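Local coordinates for protein citryl-spermidine/3,4-dihydroxybenzoyl-citryl-spermidine:spermidine ligase (Bacillus anthracis, PDB 3TO3) that catalyses the ATP-dependent condensation of spermidine with citryl-spermidine intermediates in the biosynthesis of the siderophore petrobactin, at residues 21-24 against 25-29; 33-37 against 38-42; 111-115 against 116-120; 571-574 against 575-579. All coordinates share one frame; numbering follows the deposited sequence.

Contact 1 of 4, residues 21-24 against 25-29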
loop_
_atom_site.group_PDB
_atom_site.type_symbol
_atom_site.label_atom_id
_atom_site.label_comp_id
_atom_site.label_asym_id
_atom_site.label_seq_id
_atom_site.Cartn_x
_atom_site.Cartn_y
_atom_site.Cartn_z
ATOM N N ILE B 21 -8.847 -21.607 12.028
ATOM C CA ILE B 21 -8.554 -21.761 13.448
ATOM C C ILE B 21 -7.144 -22.307 13.675
ATOM O O ILE B 21 -6.406 -21.775 14.516
ATOM C CB ILE B 21 -9.573 -22.664 14.140
ATOM C CG1 ILE B 21 -10.971 -22.074 13.987
ATOM C CG2 ILE B 21 -9.221 -22.886 15.619
ATOM C CD1 ILE B 21 -11.326 -21.023 15.000
ATOM N N SER B 22 -6.757 -23.339 12.928
ATOM C CA SER B 22 -5.381 -23.867 13.040
ATOM C C SER B 22 -4.330 -22.836 12.689
ATOM O O SER B 22 -3.306 -22.773 13.347
ATOM C CB SER B 22 -5.128 -25.085 12.155
ATOM O OG SER B 22 -6.342 -25.563 11.654
ATOM N N VAL B 23 -4.561 -22.046 11.645
ATOM C CA VAL B 23 -3.537 -21.082 11.226
ATOM C C VAL B 23 -3.431 -19.990 12.245
ATOM O O VAL B 23 -2.342 -19.576 12.612
ATOM C CB VAL B 23 -3.766 -20.541 9.801
ATOM C CG1 VAL B 23 -2.885 -19.288 9.494
ATOM C CG2 VAL B 23 -3.456 -21.648 8.802
ATOM N N ARG B 24 -4.574 -19.547 12.737
ATOM C CA ARG B 24 -4.577 -18.508 13.763
ATOM C C ARG B 24 -3.788 -19.003 14.973
ATOM O O ARG B 24 -2.946 -18.289 15.534
ATOM C CB ARG B 24 -6.001 -18.167 14.190
ATOM C CG ARG B 24 -6.091 -16.971 15.106
ATOM C CD ARG B 24 -7.457 -16.921 15.720
ATOM N NE ARG B 24 -7.673 -18.055 16.613
ATOM C CZ ARG B 24 -8.877 -18.481 16.970
ATOM N NH1 ARG B 24 -9.971 -17.877 16.496
ATOM N NH2 ARG B 24 -8.991 -19.514 17.783
ATOM N N ARG B 25 -4.060 -20.242 15.358
ATOM C CA ARG B 25 -3.419 -20.805 16.515
ATOM C C ARG B 25 -1.911 -20.901 16.285
ATOM O O ARG B 25 -1.125 -20.582 17.176
ATOM C CB ARG B 25 -4.018 -22.179 16.847
ATOM C CG ARG B 25 -5.305 -22.047 17.620
ATOM C CD ARG B 25 -6.073 -23.323 17.582
ATOM N NE ARG B 25 -7.254 -23.253 18.430
ATOM C CZ ARG B 25 -8.071 -24.275 18.637
ATOM N NH1 ARG B 25 -7.790 -25.446 18.081
ATOM N NH2 ARG B 25 -9.153 -24.136 19.411
ATOM N N ARG B 26 -1.520 -21.340 15.092
ATOM C CA ARG B 26 -0.112 -21.480 14.774
ATOM C C ARG B 26 0.597 -20.113 14.822
ATOM O O ARG B 26 1.686 -19.984 15.400
ATOM C CB ARG B 26 0.085 -22.140 13.415
ATOM C CG ARG B 26 1.540 -22.147 12.957
ATOM C CD ARG B 26 1.713 -22.535 11.495
ATOM N NE ARG B 26 3.071 -22.202 11.094
ATOM C CZ ARG B 26 3.575 -22.325 9.869
ATOM N NH1 ARG B 26 2.834 -22.819 8.866
ATOM N NH2 ARG B 26 4.846 -21.971 9.648
ATOM N N VAL B 27 -0.032 -19.096 14.239
ATOM C CA VAL B 27 0.587 -17.789 14.157
ATOM C C VAL B 27 0.720 -17.169 15.536
ATOM O O VAL B 27 1.725 -16.547 15.839
ATOM C CB VAL B 27 -0.171 -16.849 13.188
ATOM C CG1 VAL B 27 0.281 -15.414 13.373
ATOM C CG2 VAL B 27 0.044 -17.291 11.725
ATOM N N LEU B 28 -0.285 -17.359 16.387
ATOM C CA LEU B 28 -0.158 -16.936 17.766
ATOM C C LEU B 28 0.978 -17.682 18.481
ATOM O O LEU B 28 1.755 -17.082 19.221
ATOM C CB LEU B 28 -1.467 -17.140 18.520
ATOM C CG LEU B 28 -2.474 -16.020 18.349
ATOM C CD1 LEU B 28 -3.788 -16.442 18.990
ATOM C CD2 LEU B 28 -1.909 -14.805 19.042
ATOM N N ARG B 29 1.071 -18.986 18.251
ATOM C CA ARG B 29 2.096 -19.786 18.905
ATOM C C ARG B 29 3.506 -19.275 18.551
ATOM O O ARG B 29 4.340 -19.055 19.444
ATOM C CB ARG B 29 1.916 -21.277 18.570
ATOM C CG ARG B 29 3.026 -22.165 19.086
ATOM C CD ARG B 29 2.767 -23.655 18.774
ATOM N NE ARG B 29 2.791 -23.938 17.328
ATOM C CZ ARG B 29 3.864 -23.801 16.541
ATOM N NH1 ARG B 29 5.016 -23.375 17.041
ATOM N NH2 ARG B 29 3.793 -24.074 15.242
#
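Four successive i to i+4 hydrogen bonds carry regular alpha-helix through both segments: Arg-25 N to Ile-21 O, Arg-26 N to Ser-22 O, Val-27 N to Val-23 O and Leu-28 N to Arg-24 O, all of 2.9 Å. Of the side chains, Ile-21 and Arg-25 meet most closely. The Ile-21 methyl CG2 sits over the centre of one face of the Arg-25 guanidinium, 3.5 Å from Arg-25 CZ. Arg-25 reaches this place with CG beside its own backbone N (chi1 -81°) and the rest of the chain extended, a course that takes Arg-25 CG within 3.3 Å of Ile-21 O. The Arg-24 guanidinium, brought round by a bend at chi3 (66°), stands 62° from the plane of its neighbour, and Arg-24 NH2 lies 4.2 Å from Arg-25 NE. Glu-96 OE1 makes a salt bridge with both and probably offsets their like charge. On another side of the helix the valines sit one turn apart, their branches crossing at a slant, Val-23 CG1 4.2 Å from Val-27 CG2, and both pack against helix 115-138. Arg-26 leads away from this turn: its NE bonds to Gln-30, its NH1 to the carbonyl of Asp-159, and the guanidinium makes a cation-pi contact with Tyr-167. The side chain of Arg-26 is about 7 Å from the bound ATP. The arrangement is i to i+4 side-chain pairing along one alpha helix, with valines packed on helix 115-138, an arginine pair sharing the Glu-96 carboxylate, and Arg-26 turned towards the nucleotide site.

Contact 2 of 4, residues 33-37 against 38-42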
loop_
_atom_site.group_PDB
_atom_site.type_symbol
_atom_site.label_atom_id
_atom_site.label_comp_id
_atom_site.label_asym_id
_atom_site.label_seq_id
_atom_site.Cartn_x
_atom_site.Cartn_y
_atom_site.Cartn_z
ATOM N N GLU B 33 6.128 -17.521 21.235
ATOM C CA GLU B 33 7.458 -18.130 21.311
ATOM C C GLU B 33 8.561 -17.135 21.075
ATOM O O GLU B 33 9.529 -17.080 21.841
ATOM C CB GLU B 33 7.608 -19.311 20.333
ATOM C CG GLU B 33 6.758 -20.499 20.753
ATOM C CD GLU B 33 6.800 -21.687 19.782
ATOM O OE1 GLU B 33 7.458 -21.594 18.708
ATOM O OE2 GLU B 33 6.164 -22.730 20.109
ATOM N N SER B 34 8.430 -16.327 20.035
ATOM C CA SER B 34 9.526 -15.405 19.749
ATOM C C SER B 34 9.519 -14.170 20.667
ATOM O O SER B 34 10.591 -13.647 20.974
ATOM C CB SER B 34 9.625 -15.022 18.260
ATOM O OG SER B 34 8.532 -14.229 17.868
ATOM N N LEU B 35 8.345 -13.723 21.127
ATOM C CA LEU B 35 8.321 -12.583 22.062
ATOM C C LEU B 35 8.994 -12.974 23.395
ATOM O O LEU B 35 9.752 -12.204 23.955
ATOM C CB LEU B 35 6.905 -12.065 22.303
ATOM C CG LEU B 35 6.162 -11.421 21.120
ATOM C CD1 LEU B 35 4.733 -11.164 21.507
ATOM C CD2 LEU B 35 6.818 -10.138 20.704
ATOM N N ILE B 36 8.743 -14.192 23.872
ATOM C CA ILE B 36 9.385 -14.651 25.081
ATOM C C ILE B 36 10.856 -14.980 24.819
ATOM O O ILE B 36 11.726 -14.525 25.556
ATOM C CB ILE B 36 8.701 -15.867 25.659
ATOM C CG1 ILE B 36 7.224 -15.594 25.875
ATOM C CG2 ILE B 36 9.360 -16.305 26.987
ATOM C CD1 ILE B 36 6.488 -16.846 26.356
ATOM N N TYR B 37 11.135 -15.741 23.761
ATOM C CA TYR B 37 12.512 -16.131 23.467
ATOM C C TYR B 37 13.448 -14.909 23.404
ATOM O O TYR B 37 14.525 -14.941 23.946
ATOM C CB TYR B 37 12.610 -16.904 22.143
ATOM C CG TYR B 37 13.996 -17.482 21.824
ATOM C CD1 TYR B 37 14.720 -18.217 22.783
ATOM C CD2 TYR B 37 14.568 -17.309 20.573
ATOM C CE1 TYR B 37 15.959 -18.733 22.497
ATOM C CE2 TYR B 37 15.802 -17.845 20.270
ATOM C CZ TYR B 37 16.491 -18.551 21.235
ATOM O OH TYR B 37 17.714 -19.077 20.932
ATOM N N GLU B 38 13.051 -13.855 22.715
ATOM C CA GLU B 38 13.966 -12.732 22.491
ATOM C C GLU B 38 13.914 -11.761 23.672
ATOM O O GLU B 38 14.575 -10.744 23.665
ATOM C CB GLU B 38 13.596 -11.988 21.198
ATOM C CG GLU B 38 13.713 -12.832 19.971
ATOM C CD GLU B 38 13.389 -12.098 18.658
ATOM O OE1 GLU B 38 13.347 -10.837 18.622
ATOM O OE2 GLU B 38 13.176 -12.813 17.643
ATOM N N GLY B 39 13.084 -12.060 24.664
ATOM C CA GLY B 39 12.956 -11.218 25.843
ATOM C C GLY B 39 12.206 -9.925 25.589
ATOM O O GLY B 39 12.347 -8.995 26.342
ATOM N N ILE B 40 11.431 -9.843 24.516
ATOM C CA ILE B 40 10.651 -8.635 24.270
ATOM C C ILE B 40 9.614 -8.469 25.389
ATOM O O ILE B 40 9.297 -7.351 25.788
ATOM C CB ILE B 40 9.969 -8.681 22.888
ATOM C CG1 ILE B 40 11.035 -8.661 21.795
ATOM C CG2 ILE B 40 8.993 -7.510 22.702
ATOM C CD1 ILE B 40 10.553 -9.142 20.466
ATOM N N ILE B 41 9.086 -9.591 25.880
ATOM C CA ILE B 41 8.252 -9.608 27.072
ATOM C C ILE B 41 8.880 -10.582 28.085
ATOM O O ILE B 41 9.592 -11.540 27.726
ATOM C CB ILE B 41 6.811 -10.077 26.758
ATOM C CG1 ILE B 41 6.869 -11.464 26.123
ATOM C CG2 ILE B 41 6.120 -9.124 25.814
ATOM C CD1 ILE B 41 5.520 -12.090 25.898
ATOM N N THR B 42 8.601 -10.354 29.356
ATOM C CA THR B 42 9.219 -11.153 30.409
ATOM C C THR B 42 8.108 -11.656 31.327
ATOM O O THR B 42 7.888 -11.130 32.400
ATOM C CB THR B 42 10.282 -10.325 31.178
ATOM O OG1 THR B 42 9.722 -9.056 31.535
ATOM C CG2 THR B 42 11.530 -10.046 30.282
HETATM O O HOH W 1 11.357 -13.553 28.121
#
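Leu-35 and Ile-41 meet across the end of helix 18-37, the CD1 methyl of Ile-41 touching both Leu-35 CB and Ile-36 CG1, 3.9 Å from each. Ile-41 gets there by holding CG1 between its backbone N and carbonyl carbon (chi1 58°), which turns the ethyl branch back toward the helix. From another direction Ile-40 crosses the end of Leu-35 at a slant, its CD1 3.9 Å from Leu-35 CD2. Helix 100-110 adds Phe-108 against Leu-35 and Ile-40. The backbone that places these groups is a Schellman motif: Gly-39 takes a positive phi (74°), and Gly-39 N bonds to Ile-36 O at 3.0 Å from well above the carbonyl plane. Leu-35 O receives two weak bonds, from Ile-40 N at 3.0 Å and Ile-41 N at 3.3 Å. A water donates to both Ile-36 O and Ile-41 O, bridging the last turn to the departing chain. Glu-38 continues the helical pattern, its N bonded to Ser-34 O, while its CB and CG lie against that same oxygen. Its extended side chain carries the carboxylate to the hydroxyl of Tyr-163.

Contact 3 of 4, residues 111-115 against 116-120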
loop_
_atom_site.group_PDB
_atom_site.type_symbol
_atom_site.label_atom_id
_atom_site.label_comp_id
_atom_site.label_asym_id
_atom_site.label_seq_id
_atom_site.Cartn_x
_atom_site.Cartn_y
_atom_site.Cartn_z
ATOM N N VAL B 111 4.196 -2.951 27.903
ATOM C CA VAL B 111 5.571 -2.907 27.421
ATOM C C VAL B 111 5.679 -1.960 26.225
ATOM O O VAL B 111 4.998 -2.152 25.243
ATOM C CB VAL B 111 6.024 -4.338 27.002
ATOM C CG1 VAL B 111 7.256 -4.295 26.082
ATOM C CG2 VAL B 111 6.283 -5.187 28.237
ATOM N N ASN B 112 6.540 -0.957 26.283
ATOM C CA ASN B 112 6.580 0.032 25.199
ATOM C C ASN B 112 7.218 -0.380 23.861
ATOM O O ASN B 112 8.320 -0.938 23.822
ATOM C CB ASN B 112 7.197 1.342 25.679
ATOM C CG ASN B 112 6.546 2.542 25.030
ATOM O OD1 ASN B 112 7.030 3.065 24.020
ATOM N ND2 ASN B 112 5.410 2.962 25.584
ATOM N N VAL B 113 6.506 -0.113 22.764
ATOM C CA VAL B 113 7.078 -0.281 21.429
ATOM C C VAL B 113 6.783 0.936 20.538
ATOM O O VAL B 113 6.092 1.848 20.952
ATOM C CB VAL B 113 6.612 -1.598 20.745
ATOM C CG1 VAL B 113 7.212 -2.825 21.455
ATOM C CG2 VAL B 113 5.083 -1.695 20.697
ATOM N N GLU B 114 7.308 0.947 19.316
ATOM C CA GLU B 114 6.967 2.013 18.389
ATOM C C GLU B 114 5.612 1.676 17.760
ATOM O O GLU B 114 5.458 0.662 17.068
ATOM C CB GLU B 114 8.078 2.209 17.337
ATOM C CG GLU B 114 7.755 3.229 16.253
ATOM C CD GLU B 114 7.589 4.643 16.799
ATOM O OE1 GLU B 114 8.331 4.995 17.749
ATOM O OE2 GLU B 114 6.721 5.397 16.279
ATOM N N GLN B 115 4.648 2.554 18.009
ATOM C CA GLN B 115 3.255 2.378 17.611
ATOM C C GLN B 115 3.128 2.083 16.134
ATOM O O GLN B 115 2.453 1.152 15.721
ATOM C CB GLN B 115 2.480 3.664 17.889
ATOM C CG GLN B 115 0.992 3.496 17.688
ATOM C CD GLN B 115 0.447 2.367 18.536
ATOM O OE1 GLN B 115 0.611 2.371 19.759
ATOM N NE2 GLN B 115 -0.176 1.376 17.893
ATOM N N THR B 116 3.774 2.931 15.352
ATOM C CA THR B 116 3.919 2.752 13.926
ATOM C C THR B 116 4.399 1.341 13.541
ATOM O O THR B 116 3.806 0.699 12.682
ATOM C CB THR B 116 4.912 3.798 13.394
ATOM O OG1 THR B 116 4.177 4.907 12.884
ATOM C CG2 THR B 116 5.788 3.227 12.301
ATOM N N LYS B 117 5.473 0.865 14.162
ATOM C CA LYS B 117 5.987 -0.454 13.823
ATOM C C LYS B 117 4.979 -1.507 14.273
ATOM O O LYS B 117 4.695 -2.431 13.528
ATOM C CB LYS B 117 7.368 -0.696 14.433
ATOM C CG LYS B 117 8.369 0.431 14.180
ATOM C CD LYS B 117 9.092 0.246 12.860
ATOM C CE LYS B 117 9.940 -1.008 12.902
ATOM N NZ LYS B 117 10.737 -1.281 11.667
ATOM N N LEU B 118 4.417 -1.338 15.472
ATOM C CA LEU B 118 3.364 -2.233 15.971
ATOM C C LEU B 118 2.186 -2.402 14.989
ATOM O O LEU B 118 1.740 -3.503 14.720
ATOM C CB LEU B 118 2.828 -1.714 17.304
ATOM C CG LEU B 118 1.783 -2.626 17.960
ATOM C CD1 LEU B 118 2.372 -4.029 18.114
ATOM C CD2 LEU B 118 1.330 -2.084 19.321
ATOM N N ASP B 119 1.678 -1.301 14.452
ATOM C CA ASP B 119 0.597 -1.391 13.476
ATOM C C ASP B 119 0.971 -2.204 12.225
ATOM O O ASP B 119 0.212 -3.074 11.818
ATOM C CB ASP B 119 0.112 0.011 13.084
ATOM C CG ASP B 119 -0.450 0.792 14.282
ATOM O OD1 ASP B 119 -1.092 0.153 15.165
ATOM O OD2 ASP B 119 -0.242 2.039 14.334
ATOM N N SER B 120 2.111 -1.911 11.595
ATOM C CA SER B 120 2.562 -2.724 10.461
ATOM C C SER B 120 2.687 -4.208 10.788
ATOM O O SER B 120 2.272 -5.074 10.020
ATOM C CB SER B 120 3.908 -2.217 9.966
ATOM O OG SER B 120 3.711 -0.925 9.454
#
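The start of helix 115-138 is formed here, with Glu-114 at the N-cap position and the chain arriving extended through Val-113. The first regular i to i+4 bonds run from Leu-118 N to Glu-114 O, 2.8 Å and nearly straight, and from Asp-119 N to Gln-115 O. Before the helix, Val-113 points at it and lays CG2 across Leu-118 at about a right angle, Val-113 CG2 being 4.0 Å from Leu-118 CD2; Phe-108 of helix 100-110 touches both residues. Glu-114 CG, anti to the backbone N (chi1 175°), comes against Lys-117 CG at 3.5 Å, an aliphatic contact in which the two chains cross nearly perpendicularly. A bend at chi2 (64°) then carries the carboxylate alongside Thr-116, Glu-114 OE2 lying 3.8 Å from Thr-116 CB. Lys-117 also rests on Ile-579, in the loop that follows strand 566-570. One side-chain hydrogen bond spans the first turn. Gln-115 folds at chi2 (56°) to bring its amide round to Asp-119. Asp-119 OD1 lies almost in the plane of the Gln-115 amide, yet is itself met from above the carboxylate plane, at 3.1 Å from Gln-115 NE2.

Contact 4 of 4, residues 571-574 against 575-579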
loop_
_atom_site.group_PDB
_atom_site.type_symbol
_atom_site.label_atom_id
_atom_site.label_comp_id
_atom_site.label_asym_id
_atom_site.label_seq_id
_atom_site.Cartn_x
_atom_site.Cartn_y
_atom_site.Cartn_z
ATOM N N GLN B 571 17.979 -10.959 17.157
ATOM C CA GLN B 571 16.597 -10.911 17.568
ATOM C C GLN B 571 15.800 -10.402 16.370
ATOM O O GLN B 571 15.684 -9.199 16.155
ATOM C CB GLN B 571 16.460 -9.852 18.667
ATOM C CG GLN B 571 17.282 -10.101 19.907
ATOM C CD GLN B 571 17.166 -8.958 20.894
ATOM O OE1 GLN B 571 17.654 -7.849 20.646
ATOM N NE2 GLN B 571 16.509 -9.216 22.022
ATOM N N LEU B 572 15.119 -11.307 15.694
ATOM C CA LEU B 572 14.451 -10.981 14.432
ATOM C C LEU B 572 13.105 -10.286 14.625
ATOM O O LEU B 572 12.767 -9.354 13.910
ATOM C CB LEU B 572 14.263 -12.249 13.610
ATOM C CG LEU B 572 15.558 -13.016 13.294
ATOM C CD1 LEU B 572 15.237 -14.430 12.870
ATOM C CD2 LEU B 572 16.375 -12.312 12.225
ATOM N N THR B 573 12.338 -10.760 15.585
ATOM C CA THR B 573 11.074 -10.144 15.907
ATOM C C THR B 573 11.291 -8.758 16.518
ATOM O O THR B 573 10.607 -7.818 16.154
ATOM C CB THR B 573 10.263 -11.067 16.836
ATOM O OG1 THR B 573 10.018 -12.312 16.150
ATOM C CG2 THR B 573 8.957 -10.435 17.223
ATOM N N LYS B 574 12.256 -8.610 17.423
ATOM C CA LYS B 574 12.456 -7.311 18.057
ATOM C C LYS B 574 12.611 -6.209 17.004
ATOM O O LYS B 574 12.140 -5.065 17.180
ATOM C CB LYS B 574 13.668 -7.314 18.992
ATOM C CG LYS B 574 13.813 -6.034 19.794
ATOM C CD LYS B 574 14.949 -6.211 20.806
ATOM C CE LYS B 574 15.138 -4.991 21.728
ATOM N NZ LYS B 574 14.227 -5.044 22.917
ATOM N N ARG B 575 13.248 -6.572 15.897
ATOM C CA ARG B 575 13.528 -5.612 14.848
ATOM C C ARG B 575 12.257 -5.017 14.215
ATOM O O ARG B 575 12.279 -3.906 13.686
ATOM C CB ARG B 575 14.427 -6.261 13.795
ATOM C CG ARG B 575 15.047 -5.285 12.815
ATOM C CD ARG B 575 16.393 -5.809 12.365
ATOM N NE ARG B 575 16.556 -7.215 12.738
ATOM C CZ ARG B 575 17.721 -7.851 12.757
ATOM N NH1 ARG B 575 17.777 -9.127 13.110
ATOM N NH2 ARG B 575 18.834 -7.207 12.429
ATOM N N ARG B 576 11.154 -5.757 14.289
ATOM C CA ARG B 576 9.899 -5.346 13.675
ATOM C C ARG B 576 9.112 -4.425 14.574
ATOM O O ARG B 576 8.101 -3.860 14.128
ATOM C CB ARG B 576 9.013 -6.564 13.383
ATOM C CG ARG B 576 9.755 -7.773 12.879
ATOM C CD ARG B 576 9.451 -8.048 11.422
ATOM N NE ARG B 576 8.505 -9.152 11.279
ATOM C CZ ARG B 576 8.848 -10.440 11.329
ATOM N NH1 ARG B 576 10.120 -10.784 11.516
ATOM N NH2 ARG B 576 7.922 -11.390 11.198
ATOM N N LEU B 577 9.484 -4.368 15.856
ATOM C CA LEU B 577 8.818 -3.458 16.809
ATOM C C LEU B 577 9.519 -2.129 17.147
ATOM O O LEU B 577 9.008 -1.363 17.961
ATOM C CB LEU B 577 8.470 -4.207 18.097
ATOM C CG LEU B 577 7.829 -5.569 17.804
ATOM C CD1 LEU B 577 7.919 -6.448 19.010
ATOM C CD2 LEU B 577 6.389 -5.427 17.311
ATOM N N TYR B 578 10.704 -1.873 16.587
ATOM C CA TYR B 578 11.454 -0.641 16.919
ATOM C C TYR B 578 12.048 0.022 15.685
ATOM O O TYR B 578 12.483 -0.666 14.760
ATOM C CB TYR B 578 12.570 -0.926 17.947
ATOM C CG TYR B 578 12.022 -1.461 19.240
ATOM C CD1 TYR B 578 11.638 -0.604 20.269
ATOM C CD2 TYR B 578 11.829 -2.816 19.410
ATOM C CE1 TYR B 578 11.103 -1.101 21.441
ATOM C CE2 TYR B 578 11.283 -3.326 20.571
ATOM C CZ TYR B 578 10.923 -2.471 21.585
ATOM O OH TYR B 578 10.381 -2.992 22.737
ATOM N N ILE B 579 12.043 1.352 15.656
ATOM C CA ILE B 579 12.738 2.072 14.602
ATOM C C ILE B 579 14.217 1.885 14.893
ATOM O O ILE B 579 14.978 1.313 14.105
ATOM C CB ILE B 579 12.422 3.589 14.651
ATOM C CG1 ILE B 579 10.924 3.876 14.414
ATOM C CG2 ILE B 579 13.315 4.365 13.683
ATOM C CD1 ILE B 579 10.459 3.795 12.954
#
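Two i to i+3 backbone hydrogen bonds fold this part of the chain, Arg-576 N to Thr-573 O at 2.8 Å and Leu-577 N to Lys-574 O at 3.0 Å. In each the donor stands well above the carbonyl plane, as expected of tight successive turns and unlike the more axial bonds of an alpha helix. Lys-574 O has a further neighbour at the edge of the Tyr-578 ring, where Tyr-578 CD2 approaches it at 3.2 Å in the ring plane. With Tyr-578 CG beside its own backbone N (chi1 -61°), the ring also comes against the aliphatic stem of Lys-574, crossing it at a slant with Tyr-578 CE2 3.8 Å from Lys-574 CG. The two arginines then wrap back over the earlier residues. Arg-576 CG lies 3.4 Å from Thr-573 O, and the bends of its chain send the guanidinium to Ser-166, with Phe-121 of helix 115-138 packed against the side chain. This arginine comes about 9 Å from the bound ATP. Arg-575 diverges from it, its NH1 3.6 Å from Leu-572 CD2 and in a salt bridge with Glu-570. Ahead of the turns, Glu-38 accepts hydrogen bonds from the amides of Thr-573 and Lys-574, and Thr-573 OG1 bonds to Ser-34 OG. The amides at the start of the turns are thus met by a carboxylate from another part of the fold, an arrangement that resembles the capping of a helix N-terminus and would probably favour the charged form of Glu-38.

How the contacts relate
Along the chain the four contacts come in series. Contacts 1 and 2 share helix 18-37, the first within it and the second at its C-terminal end, with centres about 17 Å apart. Contact 3 starts helix 115-138, whose later residues pack on the valines of contact 1. Contact 4, far on in the sequence, lies about 11 Å from contact 2 and about 10 Å from contact 3, between centres. It touches both, by polar bonds to contact 2 and a probable Glu-114 N to Leu-577 O bond to contact 3; contacts 2 and 3 also meet, Ile-40 packing on Val-111. The loop after strand 566-570 thus lies between the ends of helices 18-37 and 115-138, its Arg-576 near the bound ATP.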